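Local coordinates for protein p1 (Rice yellow mottle virus, PDB 6TY0) that suppresses RNA silencing in the host as a zinc-finger protein and takes part in virus spread, this chain being its N-terminal part, at residues E5-P10 and D43-A48; V21-A26 and V77-N82. All coordinates share one frame; numbering follows the deposited sequence.

Contact 1. Residues E5-P10 and D43-A48; sequences EVLIRP and DPSLRA
Arg9 and Arg47 sit side by side on neighbouring parallel strands and, with Leu46, bury the most surface here. The Arg47 chain bends at chi2 (-87°), which brings its guanidinium back across the end of the other strand. There NH1 of Arg47 donates to the backbone O of Pro10 at 2.8 Å; the acceptor lies at the edge of the guanidinium, close to its plane, and the bond is nearly straight at 165°. CB of Arg9 lies over one face of the same group, 3.5 Å from NH1 of Arg47. The Arg9 guanidinium, bent round at chi3, crosses obliquely with its plane 39° from that of Arg47. Its NH1 comes over a face of the Arg47 group, too close to NH2 of Arg47 for two donors, and its placement there is doubtful.

Leu46 points to the other face of the sheet, with Ile8, where the contacts are apolar: its CD1 packs at 3.7 Å on CG1 of Val6, and farther along CB of Ala48 meets CG2 of Ile8 at 4.0 Å. Between the two faces runs a parallel ladder in which Leu7 N, Leu46 N, Arg9 N and Ala48 N each donate to the opposite strand. At the start Asp43, still in the loop, takes the N-H of Glu5 on OD1 at 3.0 Å, from above its carboxylate plane.

These are the central strands of a four-stranded mixed sheet. Strand 26-32 flanks 5-10 through backbone bonds of Val6 with Thr28 and Ile8 with Ala26, while Ile83 packs against Leu46 and Ala48.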
loop_
_atom_site.group_PDB
_atom_site.type_symbol
_atom_site.label_atom_id
_atom_site.label_comp_id
_atom_site.label_asym_id
_atom_site.label_seq_id
_atom_site.Cartn_x
_atom_site.Cartn_y
_atom_site.Cartn_z
ATOM N N GLU A 5 -2.433 -9.668 6.033
ATOM C CA GLU A 5 -3.754 -10.226 5.989
ATOM C C GLU A 5 -4.590 -9.802 7.195
ATOM O O GLU A 5 -4.097 -9.783 8.327
ATOM C CB GLU A 5 -3.680 -11.762 5.987
ATOM C CG GLU A 5 -2.872 -12.344 4.836
ATOM C CD GLU A 5 -3.268 -13.775 4.459
ATOM O OE1 GLU A 5 -3.979 -14.454 5.240
ATOM O OE2 GLU A 5 -2.852 -14.222 3.363
ATOM N N VAL A 6 -5.850 -9.498 6.938
ATOM C CA VAL A 6 -6.797 -9.105 7.966
ATOM C C VAL A 6 -8.022 -10.013 7.898
ATOM O O VAL A 6 -8.661 -10.113 6.858
ATOM C CB VAL A 6 -7.287 -7.679 7.751
ATOM C CG1 VAL A 6 -8.249 -7.280 8.855
ATOM C CG2 VAL A 6 -6.097 -6.724 7.686
ATOM N N LEU A 7 -8.289 -10.722 8.992
ATOM C CA LEU A 7 -9.439 -11.641 9.087
ATOM C C LEU A 7 -10.541 -10.904 9.798
ATOM O O LEU A 7 -10.315 -10.317 10.866
ATOM C CB LEU A 7 -9.072 -12.880 9.879
ATOM C CG LEU A 7 -10.190 -13.901 10.123
ATOM C CD1 LEU A 7 -10.658 -14.566 8.839
ATOM C CD2 LEU A 7 -9.646 -14.952 11.081
ATOM N N ILE A 8 -11.705 -10.854 9.189
ATOM C CA ILE A 8 -12.847 -10.186 9.816
ATOM C C ILE A 8 -13.984 -11.189 10.051
ATOM O O ILE A 8 -14.414 -11.861 9.114
ATOM C CB ILE A 8 -13.313 -9.040 8.940
ATOM C CG1 ILE A 8 -12.195 -7.985 8.867
ATOM C CG2 ILE A 8 -14.582 -8.415 9.487
ATOM C CD1 ILE A 8 -12.347 -7.125 7.666
ATOM N N ARG A 9 -14.435 -11.296 11.285
ATOM C CA ARG A 9 -15.595 -12.163 11.629
ATOM C C ARG A 9 -16.702 -11.337 12.325
ATOM O O ARG A 9 -16.407 -10.276 12.870
ATOM C CB ARG A 9 -15.143 -13.287 12.541
ATOM C CG ARG A 9 -14.074 -14.204 11.968
ATOM C CD ARG A 9 -14.085 -15.532 12.698
ATOM N NE ARG A 9 -12.790 -15.915 13.256
ATOM C CZ ARG A 9 -12.232 -15.377 14.348
ATOM N NH1 ARG A 9 -12.826 -14.382 14.997
ATOM N NH2 ARG A 9 -11.052 -15.821 14.782
ATOM N N PRO A 10 -17.953 -11.831 12.331
ATOM C CA PRO A 10 -19.096 -11.033 12.775
ATOM C C PRO A 10 -19.062 -10.803 14.285
ATOM O O PRO A 10 -18.535 -11.632 15.038
ATOM C CB PRO A 10 -20.317 -11.902 12.415
ATOM C CG PRO A 10 -19.782 -13.052 11.609
ATOM C CD PRO A 10 -18.357 -13.222 12.022
ATOM N N ASP A 43 -0.518 -10.007 11.410
ATOM C CA ASP A 43 -1.848 -10.113 10.780
ATOM C C ASP A 43 -2.938 -10.031 11.844
ATOM O O ASP A 43 -2.964 -10.851 12.731
ATOM C CB ASP A 43 -1.976 -11.433 10.019
ATOM C CG ASP A 43 -1.052 -11.511 8.834
ATOM O OD1 ASP A 43 -0.687 -10.460 8.282
ATOM O OD2 ASP A 43 -0.698 -12.626 8.434
ATOM N N PRO A 44 -3.796 -9.002 11.793
ATOM C CA PRO A 44 -4.849 -8.898 12.785
ATOM C C PRO A 44 -6.094 -9.713 12.478
ATOM O O PRO A 44 -6.394 -10.022 11.305
ATOM C CB PRO A 44 -5.251 -7.439 12.726
ATOM C CG PRO A 44 -4.926 -7.019 11.359
ATOM C CD PRO A 44 -3.719 -7.806 10.957
ATOM N N SER A 45 -6.835 -9.960 13.548
ATOM C CA SER A 45 -8.087 -10.672 13.541
ATOM C C SER A 45 -9.122 -9.797 14.259
ATOM O O SER A 45 -8.910 -9.410 15.406
ATOM C CB SER A 45 -7.885 -11.992 14.255
ATOM O OG SER A 45 -9.062 -12.764 14.194
ATOM N N LEU A 46 -10.192 -9.425 13.563
ATOM C CA LEU A 46 -11.115 -8.382 14.006
ATOM C C LEU A 46 -12.555 -8.875 14.001
ATOM O O LEU A 46 -12.897 -9.826 13.272
ATOM C CB LEU A 46 -11.082 -7.201 13.065
ATOM C CG LEU A 46 -9.728 -6.545 12.715
ATOM C CD1 LEU A 46 -9.970 -5.547 11.622
ATOM C CD2 LEU A 46 -9.064 -5.875 13.930
ATOM N N ARG A 47 -13.399 -8.186 14.777
ATOM C CA ARG A 47 -14.819 -8.448 14.833
ATOM C C ARG A 47 -15.488 -7.211 14.354
ATOM O O ARG A 47 -15.187 -6.113 14.829
ATOM C CB ARG A 47 -15.281 -8.719 16.271
ATOM C CG ARG A 47 -14.813 -10.031 16.829
ATOM C CD ARG A 47 -15.783 -11.135 16.476
ATOM N NE ARG A 47 -15.193 -12.425 16.792
ATOM C CZ ARG A 47 -15.669 -13.602 16.397
ATOM N NH1 ARG A 47 -16.778 -13.689 15.665
ATOM N NH2 ARG A 47 -15.026 -14.706 16.743
ATOM N N ALA A 48 -16.403 -7.369 13.410
ATOM C CA ALA A 48 -17.184 -6.264 12.916
ATOM C C ALA A 48 -18.614 -6.705 12.668
ATOM O O ALA A 48 -18.933 -7.901 12.738
ATOM C CB ALA A 48 -16.579 -5.748 11.622
#

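Contact 2. Residues V21-A26 and V77-N82; sequences VGYTHA and VKYFTN
Tyr23 presents one face of its ring to the edge of Tyr79, a T-shaped pair with centroids 5.1 Å apart and planes at 85°. The touching atom is CD2 of Tyr79, 3.7 Å from CZ of Tyr23 and set toward the rim of that ring. Tyr23 gets there by holding CG anti to its backbone N (chi1 -159°), which carries the ring from the loop toward the 77-80 turn. CE2 of Phe80 comes up to the edge of the same Tyr23 ring, so two aromatic side chains of the turn meet it, one over a face and one at its rim.

The tight part lies deeper. CB of Ala26 meets both CG1 of Val77, at 3.7 Å, and CE2 of Phe80, at 3.9 Å; all three residues are buried, and Ile8 packs on both Val77 and Phe80. No direct hydrogen bond joins the two segments; instead one water, lodged beside Ala26, sits 2.7 Å from OH of Tyr23 and donates to O of Lys78, also at 2.7 Å.

The loose side is that of the exposed Lys78 and His25. The Lys78 chain runs away from the loop, and the CB of His25 turns away from the contact.

Phe50 of strand 45-51 touches both tyrosines. A Schellman motif, with Gly22 at positive phi, ends helix 15-21, and a type II beta turn from Val77 to Phe80, with Tyr79 at positive phi, turns the chain from one sheet into the other. An aromatic cluster thus joins a helix-ending loop to a corner between two sheets.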
loop_
_atom_site.group_PDB
_atom_site.type_symbol
_atom_site.label_atom_id
_atom_site.label_comp_id
_atom_site.label_asym_id
_atom_site.label_seq_id
_atom_site.Cartn_x
_atom_site.Cartn_y
_atom_site.Cartn_z
ATOM N N VAL A 21 -27.234 -16.568 6.184
ATOM C CA VAL A 21 -26.898 -16.550 4.773
ATOM C C VAL A 21 -25.656 -17.358 4.451
ATOM O O VAL A 21 -25.295 -17.452 3.286
ATOM C CB VAL A 21 -26.787 -15.117 4.196
ATOM C CG1 VAL A 21 -28.156 -14.435 4.198
ATOM C CG2 VAL A 21 -25.747 -14.262 4.928
ATOM N N GLY A 22 -25.015 -17.946 5.465
ATOM C CA GLY A 22 -23.751 -18.700 5.301
ATOM C C GLY A 22 -22.467 -17.903 5.009
ATOM O O GLY A 22 -21.520 -18.464 4.443
ATOM N N TYR A 23 -22.395 -16.620 5.411
ATOM C CA TYR A 23 -21.178 -15.759 5.148
ATOM C C TYR A 23 -20.524 -15.399 6.452
ATOM O O TYR A 23 -20.887 -14.406 7.084
ATOM C CB TYR A 23 -21.565 -14.520 4.393
ATOM C CG TYR A 23 -20.443 -13.852 3.662
ATOM C CD1 TYR A 23 -20.166 -14.210 2.368
ATOM C CD2 TYR A 23 -19.661 -12.859 4.266
ATOM C CE1 TYR A 23 -19.152 -13.630 1.670
ATOM C CE2 TYR A 23 -18.635 -12.248 3.561
ATOM C CZ TYR A 23 -18.384 -12.640 2.264
ATOM O OH TYR A 23 -17.389 -12.090 1.486
ATOM N N THR A 24 -19.589 -16.249 6.869
ATOM C CA THR A 24 -19.096 -16.284 8.229
ATOM C C THR A 24 -17.810 -15.448 8.463
ATOM O O THR A 24 -17.389 -15.279 9.612
ATOM C CB THR A 24 -18.785 -17.746 8.633
ATOM O OG1 THR A 24 -17.748 -18.291 7.786
ATOM C CG2 THR A 24 -20.041 -18.589 8.493
ATOM N N HIS A 25 -17.163 -14.984 7.397
ATOM C CA HIS A 25 -15.927 -14.222 7.569
ATOM C C HIS A 25 -15.487 -13.601 6.282
ATOM O O HIS A 25 -15.867 -14.067 5.185
ATOM C CB HIS A 25 -14.788 -15.105 8.124
ATOM C CG HIS A 25 -14.220 -16.062 7.124
ATOM N ND1 HIS A 25 -14.761 -17.306 6.895
ATOM C CD2 HIS A 25 -13.148 -15.964 6.300
ATOM C CE1 HIS A 25 -14.051 -17.936 5.977
ATOM N NE2 HIS A 25 -13.066 -17.145 5.600
ATOM N N ALA A 26 -14.668 -12.551 6.402
ATOM C CA ALA A 26 -13.973 -11.963 5.249
ATOM C C ALA A 26 -12.477 -11.995 5.506
ATOM O O ALA A 26 -12.023 -11.728 6.605
ATOM C CB ALA A 26 -14.427 -10.536 5.023
ATOM N N VAL A 77 -14.413 -3.883 2.124
ATOM C CA VAL A 77 -14.779 -5.223 2.593
ATOM C C VAL A 77 -16.295 -5.333 2.525
ATOM O O VAL A 77 -17.018 -4.652 3.259
ATOM C CB VAL A 77 -14.421 -5.499 4.044
ATOM C CG1 VAL A 77 -14.746 -6.957 4.374
ATOM C CG2 VAL A 77 -12.959 -5.246 4.322
ATOM N N LYS A 78 -16.755 -6.199 1.634
ATOM C CA LYS A 78 -18.174 -6.410 1.409
ATOM C C LYS A 78 -18.823 -7.024 2.608
ATOM O O LYS A 78 -18.298 -7.958 3.188
ATOM C CB LYS A 78 -18.355 -7.357 0.226
ATOM C CG LYS A 78 -18.034 -6.709 -1.085
ATOM C CD LYS A 78 -18.303 -7.669 -2.218
ATOM C CE LYS A 78 -18.171 -6.924 -3.529
ATOM N NZ LYS A 78 -18.181 -7.877 -4.666
ATOM N N TYR A 79 -19.997 -6.506 2.944
ATOM C CA TYR A 79 -20.891 -7.033 3.994
ATOM C C TYR A 79 -20.451 -6.932 5.423
ATOM O O TYR A 79 -20.980 -7.648 6.293
ATOM C CB TYR A 79 -21.294 -8.498 3.712
ATOM C CG TYR A 79 -21.453 -8.808 2.243
ATOM C CD1 TYR A 79 -22.338 -8.106 1.420
ATOM C CD2 TYR A 79 -20.652 -9.789 1.665
ATOM C CE1 TYR A 79 -22.435 -8.416 0.046
ATOM C CE2 TYR A 79 -20.748 -10.108 0.339
ATOM C CZ TYR A 79 -21.622 -9.424 -0.466
ATOM O OH TYR A 79 -21.594 -9.815 -1.786
ATOM N N PHE A 80 -19.419 -6.143 5.679
ATOM C CA PHE A 80 -19.013 -5.894 7.046
ATOM C C PHE A 80 -18.886 -4.376 7.191
ATOM O O PHE A 80 -18.457 -3.657 6.259
ATOM C CB PHE A 80 -17.724 -6.592 7.423
ATOM C CG PHE A 80 -17.893 -8.023 7.743
ATOM C CD1 PHE A 80 -18.379 -8.410 8.951
ATOM C CD2 PHE A 80 -17.581 -8.984 6.814
ATOM C CE1 PHE A 80 -18.532 -9.743 9.268
ATOM C CE2 PHE A 80 -17.742 -10.328 7.105
ATOM C CZ PHE A 80 -18.210 -10.710 8.334
ATOM N N THR A 81 -19.280 -3.910 8.359
ATOM C CA THR A 81 -19.348 -2.495 8.590
ATOM C C THR A 81 -18.880 -2.178 10.031
ATOM O O THR A 81 -18.738 -3.086 10.869
ATOM C CB THR A 81 -20.777 -2.029 8.202
ATOM O OG1 THR A 81 -20.723 -0.666 7.793
ATOM C CG2 THR A 81 -21.786 -2.231 9.339
ATOM N N ASN A 82 -18.607 -0.899 10.332
ATOM C CA ASN A 82 -18.020 -0.540 11.654
ATOM C C ASN A 82 -16.791 -1.357 11.974
ATOM O O ASN A 82 -16.646 -1.891 13.078
ATOM C CB ASN A 82 -19.004 -0.741 12.794
ATOM C CG ASN A 82 -20.288 0.013 12.576
ATOM O OD1 ASN A 82 -20.280 1.153 12.097
ATOM N ND2 ASN A 82 -21.420 -0.639 12.881
HETATM O O HOH W 1 -16.429 -9.760 2.403
#

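In the fold
The centres of contacts 1 and 2 lie about 10 Å apart, and the two touch directly: CB of Ala48 packs 3.5 Å from O of Thr81. Along the chain their segments alternate, in the order 5-10, 21-26, 43-48, 77-82. Both reach the four-stranded mixed sheet, whose strand order is 26-32, 2-10, 45-51, 80-81: contact 1 is its central parallel pair, while contact 2 brings the loop leading into strand 26-32 against the corner between strands 70-77 and 80-81. At that corner the chain passes over from the three-stranded sheet. Lying on these strands and their connections, both contacts belong to the beta framework of this N-terminal part, away from the zinc site of Cys64, Cys67, Cys92 and Cys95.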